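Local coordinates for cupin 2 conserved barrel domain protein (Planctomyces limnophilus, PDB 4H7L) that is of unknown function but binds a copper(II) ion in a cupin barrel related to the Pac13-like family, at residues A57-Y62 / E125-S130; I81-Q86 / P100-R105. All blocks are in the same frame, centred on the assembly; numbering follows the deposited sequence.

Contact 1: residues A57-Y62 / E125-S130; sequences AARTHY and EWFDSS. With CU (copper (II) ion), chain D.
Y62 and W126 are joined by a reciprocal pair of backbone hydrogen bonds, Y62 N to W126 O and W126 N to Y62 O, both 2.9 Å, which make a single antiparallel hydrogen-bonded bridge between two otherwise irregular segments. Packing is close beside this bridge, where Y62 is buried. W126 CB rests over one face of the Y62 ring as a CH-pi contact, 3.6 Å from the ring centroid, while the indole itself runs on beyond and the two ring systems meet only obliquely. Y62 CG lies between its own backbone N and carbonyl carbon (chi1 68°), which folds the phenol back beneath W126; its hydroxyl is hydrogen-bonded to R64. The carbonyl of W126 also receives a CA-H...O contact from H61, 3.2 Å between H61 CA and W126 O. The solvent side is built differently. There the guanidinium of exposed R59 lies flat on the F127 ring, the planes 12° apart, in an off-centre cation-pi stack with R59 CZ 4.1 Å from the ring centroid. A bend at chi3 (72°) turns the group onto that face, and T60 O comes to the ring's edge at F127 CD1. A water bridges the two backbones, donating to T60 O and accepting from D128 N, 2.6 Å from D128 N. H61 NE2 binds copper at 2.2 Å; with H63, E68 and H104 it forms the three-His/one-Glu set familiar from cupins. The chemistry thus ties 125-130, the last modelled residues, to the backbone at Y62 beside a copper ligand, whereas the outer cation-pi stack is probably more sensitive to solvent.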
ATOM      1  N   ALA B  57      -3.874  20.933  -7.902  1.00 75.37           N
ATOM      2  CA  ALA B  57      -3.069  21.396  -6.780  1.00 73.01           C
ATOM      3  C   ALA B  57      -3.923  21.467  -5.518  1.00 71.20           C
ATOM      4  O   ALA B  57      -5.127  21.704  -5.587  1.00 76.47           O
ATOM      5  CB  ALA B  57      -2.468  22.757  -7.093  1.00 73.88           C
ATOM      6  N   ALA B  58      -3.294  21.266  -4.366  1.00 64.94           N
ATOM      7  CA  ALA B  58      -4.018  21.220  -3.105  1.00 60.28           C
ATOM      8  C   ALA B  58      -3.260  21.951  -2.002  1.00 57.36           C
ATOM      9  O   ALA B  58      -2.038  22.077  -2.059  1.00 63.05           O
ATOM     10  CB  ALA B  58      -4.264  19.775  -2.707  1.00 57.58           C
ATOM     11  N   ARG B  59      -3.993  22.439  -1.005  1.00 52.58           N
ATOM     12  CA  ARG B  59      -3.375  23.021   0.178  1.00 55.87           C
ATOM     13  C   ARG B  59      -2.473  21.995   0.847  1.00 56.80           C
ATOM     14  O   ARG B  59      -2.800  20.811   0.900  1.00 60.81           O
ATOM     15  CB  ARG B  59      -4.433  23.454   1.197  1.00 57.59           C
ATOM     16  CG  ARG B  59      -5.290  24.633   0.795  1.00 61.24           C
ATOM     17  CD  ARG B  59      -6.207  25.051   1.944  1.00 66.70           C
ATOM     18  NE  ARG B  59      -5.474  25.698   3.031  1.00 67.05           N
ATOM     19  CZ  ARG B  59      -6.038  26.186   4.132  1.00 59.92           C
ATOM     20  NH1 ARG B  59      -7.351  26.108   4.304  1.00 60.63           N
ATOM     21  NH2 ARG B  59      -5.289  26.759   5.063  1.00 56.60           N
ATOM     22  N   THR B  60      -1.339  22.452   1.359  1.00 55.46           N
ATOM     23  CA  THR B  60      -0.529  21.631   2.240  1.00 53.16           C
ATOM     24  C   THR B  60      -1.362  21.302   3.469  1.00 53.97           C
ATOM     25  O   THR B  60      -2.021  22.178   4.031  1.00 52.57           O
ATOM     26  CB  THR B  60       0.743  22.367   2.681  1.00 49.72           C
ATOM     27  OG1 THR B  60       1.575  22.598   1.542  1.00 56.04           O
ATOM     28  CG2 THR B  60       1.508  21.549   3.711  1.00 50.27           C
ATOM     29  N   HIS B  61      -1.340  20.039   3.881  1.00 48.65           N
ATOM     30  CA  HIS B  61      -2.144  19.591   5.009  1.00 49.64           C
ATOM     31  C   HIS B  61      -1.363  18.595   5.856  1.00 47.52           C
ATOM     32  O   HIS B  61      -0.270  18.167   5.488  1.00 45.99           O
ATOM     33  CB  HIS B  61      -3.443  18.943   4.516  1.00 49.77           C
ATOM     34  CG  HIS B  61      -3.247  17.597   3.886  1.00 55.23           C
ATOM     35  ND1 HIS B  61      -2.998  17.432   2.540  1.00 60.70           N
ATOM     36  CD2 HIS B  61      -3.260  16.351   4.420  1.00 58.73           C
ATOM     37  CE1 HIS B  61      -2.866  16.144   2.273  1.00 64.31           C
ATOM     38  NE2 HIS B  61      -3.019  15.466   3.397  1.00 62.81           N
ATOM     39  N   TYR B  62      -1.927  18.230   6.999  1.00 49.19           N
ATOM     40  CA  TYR B  62      -1.330  17.199   7.829  1.00 44.16           C
ATOM     41  C   TYR B  62      -2.382  16.471   8.658  1.00 41.90           C
ATOM     42  O   TYR B  62      -3.540  16.882   8.729  1.00 47.55           O
ATOM     43  CB  TYR B  62      -0.244  17.786   8.733  1.00 40.89           C
ATOM     44  CG  TYR B  62      -0.747  18.725   9.806  1.00 42.25           C
ATOM     45  CD1 TYR B  62      -1.040  20.053   9.515  1.00 40.51           C
ATOM     46  CD2 TYR B  62      -0.906  18.290  11.116  1.00 41.20           C
ATOM     47  CE1 TYR B  62      -1.489  20.916  10.498  1.00 39.02           C
ATOM     48  CE2 TYR B  62      -1.355  19.146  12.105  1.00 41.37           C
ATOM     49  CZ  TYR B  62      -1.641  20.457  11.793  1.00 41.97           C
ATOM     50  OH  TYR B  62      -2.094  21.313  12.776  1.00 43.76           O
ATOM     51  N   GLU B 125      -7.995  16.201   9.132  1.00 54.08           N
ATOM     52  CA  GLU B 125      -7.249  16.984   8.158  1.00 53.93           C
ATOM     53  C   GLU B 125      -7.018  18.368   8.745  1.00 50.69           C
ATOM     54  O   GLU B 125      -7.959  19.020   9.190  1.00 57.37           O
ATOM     55  CB  GLU B 125      -8.027  17.096   6.850  1.00 55.66           C
ATOM     56  CG  GLU B 125      -7.169  17.473   5.657  1.00 60.25           C
ATOM     57  CD  GLU B 125      -7.994  17.806   4.428  1.00 72.05           C
ATOM     58  OE1 GLU B 125      -8.977  18.566   4.564  1.00 70.28           O
ATOM     59  OE2 GLU B 125      -7.661  17.311   3.329  1.00 76.12           O
ATOM     60  N   TRP B 126      -5.768  18.814   8.757  1.00 45.23           N
ATOM     61  CA  TRP B 126      -5.432  20.099   9.358  1.00 43.45           C
ATOM     62  C   TRP B 126      -4.536  20.940   8.458  1.00 48.28           C
ATOM     63  O   TRP B 126      -3.732  20.411   7.690  1.00 55.55           O
ATOM     64  CB  TRP B 126      -4.770  19.883  10.716  1.00 47.55           C
ATOM     65  CG  TRP B 126      -5.653  19.134  11.655  1.00 50.78           C
ATOM     66  CD1 TRP B 126      -5.825  17.784  11.716  1.00 46.09           C
ATOM     67  CD2 TRP B 126      -6.502  19.692  12.662  1.00 50.33           C
ATOM     68  NE1 TRP B 126      -6.721  17.465  12.703  1.00 46.75           N
ATOM     69  CE2 TRP B 126      -7.155  18.620  13.299  1.00 49.22           C
ATOM     70  CE3 TRP B 126      -6.771  20.995  13.090  1.00 50.54           C
ATOM     71  CZ2 TRP B 126      -8.063  18.808  14.338  1.00 50.96           C
ATOM     72  CZ3 TRP B 126      -7.669  21.180  14.124  1.00 56.13           C
ATOM     73  CH2 TRP B 126      -8.305  20.092  14.736  1.00 54.23           C
ATOM     74  N   PHE B 127      -4.693  22.256   8.562  1.00 47.41           N
ATOM     75  CA  PHE B 127      -3.926  23.196   7.761  1.00 47.35           C
ATOM     76  C   PHE B 127      -3.197  24.177   8.666  1.00 50.74           C
ATOM     77  O   PHE B 127      -3.577  24.370   9.821  1.00 53.63           O
ATOM     78  CB  PHE B 127      -4.853  23.971   6.820  1.00 50.98           C
ATOM     79  CG  PHE B 127      -5.761  23.094   6.007  1.00 52.82           C
ATOM     80  CD1 PHE B 127      -5.303  22.473   4.857  1.00 50.99           C
ATOM     81  CD2 PHE B 127      -7.072  22.888   6.394  1.00 54.34           C
ATOM     82  CE1 PHE B 127      -6.135  21.663   4.107  1.00 46.37           C
ATOM     83  CE2 PHE B 127      -7.908  22.079   5.652  1.00 54.81           C
ATOM     84  CZ  PHE B 127      -7.438  21.464   4.507  1.00 51.94           C
ATOM     85  N   ASP B 128      -2.137  24.777   8.138  1.00 54.02           N
ATOM     86  CA  ASP B 128      -1.524  25.937   8.762  1.00 55.66           C
ATOM     87  C   ASP B 128      -2.085  27.171   8.067  1.00 63.04           C
ATOM     88  O   ASP B 128      -2.260  27.171   6.849  1.00 68.08           O
ATOM     89  CB  ASP B 128      -0.004  25.890   8.605  1.00 57.05           C
ATOM     90  CG  ASP B 128       0.620  24.709   9.314  1.00 62.04           C
ATOM     91  OD1 ASP B 128       0.263  24.462  10.485  1.00 62.89           O
ATOM     92  OD2 ASP B 128       1.460  24.019   8.697  1.00 63.56           O
ATOM     93  N   SER B 129      -2.377  28.219   8.829  1.00 62.13           N
ATOM     94  CA  SER B 129      -2.909  29.438   8.239  1.00 69.77           C
ATOM     95  C   SER B 129      -1.796  30.200   7.533  1.00 74.73           C
ATOM     96  O   SER B 129      -0.617  29.906   7.723  1.00 74.85           O
ATOM     97  CB  SER B 129      -3.565  30.317   9.302  1.00 76.27           C
ATOM     98  OG  SER B 129      -2.651  30.647  10.327  1.00 80.53           O
ATOM     99  N   SER B 130      -2.175  31.180   6.720  1.00 82.19           N
ATOM    100  CA  SER B 130      -1.213  31.931   5.921  1.00 84.30           C
ATOM    101  C   SER B 130      -0.511  33.004   6.748  1.00 84.06           C
ATOM    102  O   SER B 130      -1.095  34.041   7.062  1.00 87.14           O
ATOM    103  CB  SER B 130      -1.920  32.571   4.728  1.00 88.50           C
ATOM    104  OG  SER B 130      -2.868  31.675   4.173  1.00 90.52           O
TER
HETATM  105 CU    CU D 201      -2.603  13.346   3.702  1.00 70.35          CU
HETATM  106  O   HOH W   1      -1.748  24.852   5.532  1.00 49.04           O

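Contact 2: residues I81-Q86 / P100-R105; sequences IELNGQ and PLVRHR. With CU (copper (II) ion), chain D.
E82 and R105 form an antiparallel hydrogen-bonded pair, with E82 N to R105 O at 2.9 Å the straighter of their two backbone bonds (172°). Their side chains lie alongside, both heading in one direction. R105 can be followed outward from CB: CG sits between the backbone N and carbonyl carbon (chi1 65°), and the chain then runs extended past E82 OE1, CG and CD both touching that oxygen. NE donates to E82 OE1 at 2.8 Å in a salt bridge. E82 OE1 lies near the guanidinium plane, but the donor reaches it from above the carboxylate plane; NH2 adds a weak bond to the same oxygen, and NH1 is hydrogen-bonded to A58 O. With an alanine in place of R105, the E82 carboxylate would probably lose its charged mate and the A58 carbonyl this donor. Next along, N84 N donates to R103 O, and N84 OD1 takes R103 N in return at 3.0 Å, from above the amide plane. On the other face L83 CD2 packs against H104 CB and V102 CG1. H104 ND1 donates to V102 O, 2.8 Å away and in the ring plane, which fixes the imidazole's rotation while NE2 holds copper. The type I' turn from L83 to Q86 links strands 80-83 and 86-89 in a hairpin; strand 80-83 lies between 86-89 and 104-107, while L83 and H104 pack on strand 94-98 and M19 of the second subunit touches I81 and L83.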
ATOM      1  N   ILE B  81       6.902  15.834  -4.327  1.00 45.44           N
ATOM      2  CA  ILE B  81       6.169  15.754  -3.078  1.00 44.82           C
ATOM      3  C   ILE B  81       6.828  16.734  -2.127  1.00 45.29           C
ATOM      4  O   ILE B  81       8.050  16.874  -2.125  1.00 45.19           O
ATOM      5  CB  ILE B  81       6.191  14.332  -2.493  1.00 45.81           C
ATOM      6  CG1 ILE B  81       5.337  14.262  -1.228  1.00 46.78           C
ATOM      7  CG2 ILE B  81       7.615  13.896  -2.190  1.00 49.06           C
ATOM      8  CD1 ILE B  81       4.871  12.868  -0.896  1.00 49.39           C
ATOM      9  N   GLU B  82       6.020  17.440  -1.345  1.00 46.53           N
ATOM     10  CA  GLU B  82       6.546  18.394  -0.383  1.00 47.63           C
ATOM     11  C   GLU B  82       6.323  17.881   1.025  1.00 50.88           C
ATOM     12  O   GLU B  82       5.191  17.622   1.426  1.00 49.67           O
ATOM     13  CB  GLU B  82       5.890  19.761  -0.565  1.00 51.57           C
ATOM     14  CG  GLU B  82       6.307  20.463  -1.848  1.00 67.11           C
ATOM     15  CD  GLU B  82       5.593  21.786  -2.058  1.00 72.86           C
ATOM     16  OE1 GLU B  82       4.725  22.139  -1.231  1.00 71.55           O
ATOM     17  OE2 GLU B  82       5.902  22.473  -3.054  1.00 76.25           O
ATOM     18  N   LEU B  83       7.414  17.721   1.766  1.00 49.37           N
ATOM     19  CA  LEU B  83       7.350  17.245   3.140  1.00 44.49           C
ATOM     20  C   LEU B  83       7.985  18.284   4.056  1.00 48.08           C
ATOM     21  O   LEU B  83       9.171  18.592   3.934  1.00 48.55           O
ATOM     22  CB  LEU B  83       8.059  15.897   3.266  1.00 45.05           C
ATOM     23  CG  LEU B  83       7.451  14.783   2.412  1.00 47.54           C
ATOM     24  CD1 LEU B  83       8.387  13.594   2.303  1.00 49.90           C
ATOM     25  CD2 LEU B  83       6.121  14.352   2.992  1.00 48.56           C
ATOM     26  N   ASN B  84       7.182  18.830   4.963  1.00 53.31           N
ATOM     27  CA  ASN B  84       7.617  19.928   5.821  1.00 54.07           C
ATOM     28  C   ASN B  84       8.433  20.964   5.054  1.00 53.41           C
ATOM     29  O   ASN B  84       9.526  21.339   5.472  1.00 57.94           O
ATOM     30  CB  ASN B  84       8.420  19.405   7.016  1.00 55.43           C
ATOM     31  CG  ASN B  84       7.550  18.693   8.042  1.00 58.75           C
ATOM     32  OD1 ASN B  84       6.387  19.048   8.243  1.00 54.62           O
ATOM     33  ND2 ASN B  84       8.118  17.687   8.700  1.00 57.96           N
ATOM     34  N   GLY B  85       7.897  21.410   3.923  1.00 52.51           N
ATOM     35  CA  GLY B  85       8.487  22.503   3.170  1.00 56.77           C
ATOM     36  C   GLY B  85       9.669  22.127   2.292  1.00 55.90           C
ATOM     37  O   GLY B  85      10.253  22.990   1.637  1.00 59.27           O
ATOM     38  N   GLN B  86      10.022  20.847   2.275  1.00 54.31           N
ATOM     39  CA  GLN B  86      11.113  20.368   1.436  1.00 58.43           C
ATOM     40  C   GLN B  86      10.546  19.618   0.237  1.00 59.47           C
ATOM     41  O   GLN B  86       9.609  18.836   0.373  1.00 61.17           O
ATOM     42  CB  GLN B  86      12.040  19.455   2.237  1.00 60.65           C
ATOM     43  CG  GLN B  86      12.694  20.133   3.427  1.00 61.32           C
ATOM     44  CD  GLN B  86      13.616  21.257   3.008  1.00 68.04           C
ATOM     45  OE1 GLN B  86      14.387  21.121   2.059  1.00 69.95           O
ATOM     46  NE2 GLN B  86      13.533  22.381   3.707  1.00 71.61           N
ATOM     47  N   PRO B 100       2.298  11.289  11.419  1.00 48.80           N
ATOM     48  CA  PRO B 100       1.417  12.391  11.815  1.00 44.64           C
ATOM     49  C   PRO B 100       2.215  13.675  12.015  1.00 44.71           C
ATOM     50  O   PRO B 100       3.379  13.606  12.395  1.00 48.54           O
ATOM     51  CB  PRO B 100       0.823  11.910  13.143  1.00 45.71           C
ATOM     52  CG  PRO B 100       0.951  10.413  13.106  1.00 50.86           C
ATOM     53  CD  PRO B 100       2.197  10.133  12.327  1.00 46.04           C
ATOM     54  N   LEU B 101       1.600  14.820  11.734  1.00 44.48           N
ATOM     55  CA  LEU B 101       2.200  16.135  11.965  1.00 39.87           C
ATOM     56  C   LEU B 101       3.120  16.589  10.838  1.00 39.65           C
ATOM     57  O   LEU B 101       3.460  17.768  10.750  1.00 44.85           O
ATOM     58  CB  LEU B 101       2.928  16.202  13.312  1.00 38.96           C
ATOM     59  CG  LEU B 101       2.040  15.983  14.538  1.00 44.32           C
ATOM     60  CD1 LEU B 101       2.705  16.554  15.780  1.00 49.10           C
ATOM     61  CD2 LEU B 101       0.655  16.596  14.342  1.00 45.01           C
ATOM     62  N   VAL B 102       3.511  15.670   9.963  1.00 41.35           N
ATOM     63  CA  VAL B 102       4.316  16.047   8.810  1.00 44.43           C
ATOM     64  C   VAL B 102       3.453  16.742   7.761  1.00 42.68           C
ATOM     65  O   VAL B 102       2.592  16.118   7.149  1.00 44.55           O
ATOM     66  CB  VAL B 102       4.997  14.823   8.174  1.00 49.43           C
ATOM     67  CG1 VAL B 102       5.599  15.188   6.825  1.00 53.77           C
ATOM     68  CG2 VAL B 102       6.063  14.272   9.107  1.00 44.51           C
ATOM     69  N   ARG B 103       3.674  18.040   7.568  1.00 43.59           N
ATOM     70  CA  ARG B 103       2.976  18.784   6.522  1.00 41.85           C
ATOM     71  C   ARG B 103       3.345  18.194   5.170  1.00 43.43           C
ATOM     72  O   ARG B 103       4.514  17.923   4.908  1.00 42.99           O
ATOM     73  CB  ARG B 103       3.354  20.265   6.556  1.00 39.76           C
ATOM     74  CG  ARG B 103       2.567  21.105   7.551  1.00 41.41           C
ATOM     75  CD  ARG B 103       2.791  20.677   8.998  1.00 44.51           C
ATOM     76  NE  ARG B 103       2.139  21.596   9.930  1.00 48.99           N
ATOM     77  CZ  ARG B 103       2.014  21.396  11.241  1.00 47.08           C
ATOM     78  NH1 ARG B 103       2.484  20.294  11.812  1.00 46.09           N
ATOM     79  NH2 ARG B 103       1.403  22.302  11.988  1.00 46.49           N
ATOM     80  N   HIS B 104       2.356  17.993   4.308  1.00 47.20           N
ATOM     81  CA  HIS B 104       2.617  17.343   3.032  1.00 47.08           C
ATOM     82  C   HIS B 104       1.598  17.681   1.957  1.00 50.34           C
ATOM     83  O   HIS B 104       0.457  18.040   2.249  1.00 50.89           O
ATOM     84  CB  HIS B 104       2.684  15.818   3.210  1.00 41.95           C
ATOM     85  CG  HIS B 104       1.401  15.200   3.676  1.00 40.98           C
ATOM     86  ND1 HIS B 104       0.983  15.259   4.988  1.00 47.29           N
ATOM     87  CD2 HIS B 104       0.448  14.504   3.009  1.00 43.67           C
ATOM     88  CE1 HIS B 104      -0.175  14.633   5.109  1.00 46.88           C
ATOM     89  NE2 HIS B 104      -0.523  14.168   3.923  1.00 49.92           N
ATOM     90  N   ARG B 105       2.037  17.561   0.706  1.00 52.00           N
ATOM     91  CA  ARG B 105       1.155  17.622  -0.452  1.00 51.17           C
ATOM     92  C   ARG B 105       1.933  17.222  -1.694  1.00 51.60           C
ATOM     93  O   ARG B 105       3.163  17.275  -1.707  1.00 51.57           O
ATOM     94  CB  ARG B 105       0.589  19.021  -0.649  1.00 51.35           C
ATOM     95  CG  ARG B 105       1.637  20.050  -0.997  1.00 57.43           C
ATOM     96  CD  ARG B 105       1.033  21.241  -1.702  1.00 60.95           C
ATOM     97  NE  ARG B 105       2.027  22.289  -1.882  1.00 66.63           N
ATOM     98  CZ  ARG B 105       1.744  23.560  -2.136  1.00 70.87           C
ATOM     99  NH1 ARG B 105       0.484  23.960  -2.241  1.00 71.37           N
ATOM    100  NH2 ARG B 105       2.728  24.436  -2.279  1.00 75.70           N
TER
HETATM  101 CU    CU D 201      -2.603  13.346   3.702  1.00 70.35          CU

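In the fold
Contacts 1 and 2 lie about 10 Å apart, centre to centre, and meet at the copper site, to which each supplies one histidine: H61 from 57-62 and H104 from 100-105. Their rings meet edge-to-face, and a probable backbone hydrogen bond, H61 O to H104 N at 2.9 Å, ties the two ligand-bearing segments together. On the outer side D128 OD2 of contact 1 makes a salt bridge with R103 NE of contact 2 at 2.8 Å, and R103 also forms a cation-pi contact with Y62. Segment 125-130 thus touches both 57-62 and 100-105, the two segments that each bring a histidine to copper.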